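PDB 3QFH: epidermin leader peptide processing serine protease EpiP from Staphylococcus aureus subsp. aureus, which probably cleaves the leader peptide from an epidermin-type lantibiotic precursor as a subtilisin-like serine endopeptidase. Local coordinates for residues Val25-Thr30 with His52-Lys57. Numbering follows the deposited sequence.
With SO4 (sulfate ion), chain L.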
# COMPACT_ATOMS: atom_id res chain seq x y z
N VAL A 25 1.35 -18.26 13.34
CA VAL A 25 1.60 -19.65 13.01
C VAL A 25 1.39 -19.97 11.54
O VAL A 25 0.35 -19.61 10.97
CB VAL A 25 0.69 -20.59 13.86
CG1 VAL A 25 0.95 -22.04 13.53
CG2 VAL A 25 0.92 -20.35 15.36
N GLU A 26 2.37 -20.63 10.94
CA GLU A 26 2.26 -21.08 9.57
C GLU A 26 2.03 -22.58 9.62
O GLU A 26 2.84 -23.33 10.17
CB GLU A 26 3.50 -20.71 8.74
CG GLU A 26 3.38 -21.10 7.27
CD GLU A 26 4.39 -20.39 6.36
OE1 GLU A 26 5.21 -19.58 6.86
OE2 GLU A 26 4.33 -20.64 5.14
N TYR A 27 0.91 -23.02 9.08
CA TYR A 27 0.54 -24.42 9.11
C TYR A 27 0.61 -25.06 7.72
O TYR A 27 0.86 -24.38 6.73
CB TYR A 27 -0.82 -24.63 9.78
CG TYR A 27 -1.99 -23.81 9.26
CD1 TYR A 27 -2.84 -24.31 8.28
CD2 TYR A 27 -2.30 -22.57 9.80
CE1 TYR A 27 -3.93 -23.59 7.83
CE2 TYR A 27 -3.37 -21.83 9.35
CZ TYR A 27 -4.19 -22.35 8.37
OH TYR A 27 -5.28 -21.62 7.92
N LYS A 28 0.42 -26.37 7.65
CA LYS A 28 0.60 -27.07 6.38
C LYS A 28 -0.66 -27.43 5.61
O LYS A 28 -0.64 -27.47 4.39
CB LYS A 28 1.45 -28.33 6.61
CG LYS A 28 2.84 -28.00 7.13
CD LYS A 28 3.76 -29.22 7.25
CE LYS A 28 5.12 -28.80 7.82
NZ LYS A 28 6.11 -29.92 7.87
N ASN A 29 -1.76 -27.67 6.31
CA ASN A 29 -2.98 -28.14 5.67
C ASN A 29 -4.23 -27.73 6.44
O ASN A 29 -4.34 -27.96 7.65
CB ASN A 29 -2.88 -29.67 5.59
CG ASN A 29 -4.10 -30.32 4.95
OD1 ASN A 29 -4.73 -31.19 5.56
ND2 ASN A 29 -4.43 -29.90 3.74
N THR A 30 -5.18 -27.12 5.74
CA THR A 30 -6.44 -26.68 6.35
C THR A 30 -7.12 -27.77 7.18
O THR A 30 -7.41 -27.57 8.35
CB THR A 30 -7.39 -26.11 5.28
OG1 THR A 30 -6.92 -24.81 4.92
CG2 THR A 30 -8.84 -26.01 5.79
N HIS A 52 -2.41 -20.45 4.58
CA HIS A 52 -2.03 -21.37 5.65
C HIS A 52 -1.36 -20.65 6.83
O HIS A 52 -0.35 -21.14 7.39
CB HIS A 52 -1.15 -22.51 5.12
CG HIS A 52 -1.87 -23.41 4.16
ND1 HIS A 52 -1.44 -23.63 2.87
CD2 HIS A 52 -3.00 -24.13 4.31
CE1 HIS A 52 -2.26 -24.47 2.27
NE2 HIS A 52 -3.22 -24.79 3.12
N VAL A 53 -1.91 -19.50 7.23
CA VAL A 53 -1.39 -18.77 8.39
C VAL A 53 -2.52 -18.38 9.35
O VAL A 53 -3.64 -18.07 8.94
CB VAL A 53 -0.54 -17.53 8.00
CG1 VAL A 53 0.70 -17.95 7.22
CG2 VAL A 53 -1.34 -16.51 7.21
N ALA A 54 -2.21 -18.44 10.64
CA ALA A 54 -3.18 -18.10 11.67
C ALA A 54 -2.47 -17.41 12.81
O ALA A 54 -1.25 -17.50 12.95
CB ALA A 54 -3.88 -19.34 12.19
N GLN A 55 -3.25 -16.70 13.60
CA GLN A 55 -2.71 -16.07 14.78
C GLN A 55 -3.42 -16.77 15.91
O GLN A 55 -4.64 -16.95 15.88
CB GLN A 55 -2.98 -14.57 14.80
CG GLN A 55 -2.12 -13.85 15.80
CD GLN A 55 -2.36 -12.35 15.78
OE1 GLN A 55 -3.49 -11.89 15.57
NE2 GLN A 55 -1.30 -11.57 16.03
N ILE A 56 -2.66 -17.19 16.89
CA ILE A 56 -3.20 -17.93 18.01
C ILE A 56 -2.73 -17.30 19.31
O ILE A 56 -1.58 -16.87 19.45
CB ILE A 56 -2.74 -19.40 17.93
CG1 ILE A 56 -3.14 -20.00 16.57
CG2 ILE A 56 -3.32 -20.22 19.08
CD1 ILE A 56 -2.74 -21.48 16.39
N LYS A 57 -3.65 -17.22 20.26
CA LYS A 57 -3.32 -16.67 21.54
C LYS A 57 -3.10 -17.88 22.44
O LYS A 57 -3.99 -18.71 22.61
CB LYS A 57 -4.46 -15.77 22.03
CG LYS A 57 -4.05 -14.86 23.16
CD LYS A 57 -5.15 -13.89 23.59
CE LYS A 57 -4.64 -12.99 24.72
NZ LYS A 57 -5.68 -12.09 25.28
S SO4 L . -5.37 -27.27 1.85
O1 SO4 L . -6.02 -28.56 2.05
O2 SO4 L . -4.29 -27.43 0.88
O3 SO4 L . -6.33 -26.28 1.37
O4 SO4 L . -4.82 -26.81 3.13
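The ring of Y27 lies against the backbone of H52. From CB, CG sits between the backbone N and the carbonyl carbon of Y27 (chi1 53°), and this turns the ring over the start of the neighbouring strand, at H52. Y27 CG lies near H52 O, and Y27 CD2 is 3.4 Å from it. Y27 CD1 meets CB and CD2 of H52, and H52 CB packs over the ring face as a CH-pi contact. Y27 CE1 reaches the imidazole edge, 3.7 Å from H52 CD2, with the two rings at 76°. H52 C lies over the face near Y27 CE2, at 3.4 Å. Y27 CE2 also touches A54 CB at 3.8 Å. Y27 CZ rests near H52 CA. Y27 OH hydrogen-bonds to N47 OD1. F33, from helix 30-40, stacks on the same ring.

The strands are antiparallel neighbours in the sheet of the propeptide-like domain, which packs on the subtilase domain through helix 254-269. V25 and A54 form a hydrogen-bonded pair: V25 N to A54 O is 2.7 Å, A54 N to V25 O 2.8 Å. Y27 N adds a hydrogen bond to H52 O. Opposite I48 of strand 43-48, H52 and V53 make a G1 beta bulge, H52 having the expected positive phi (58°). E26 and V53 share the face toward helix 254-269, where E26 forms a salt bridge with K262. V25 CG2 meets I56 CD1 on the other face.

N29 N-caps helix 30-40. A sulfate, probably from the crystallisation liquor, sits there. Its O4 accepts hydrogen bonds from T30 N (2.7 Å) and H52 NE2 (2.6 Å).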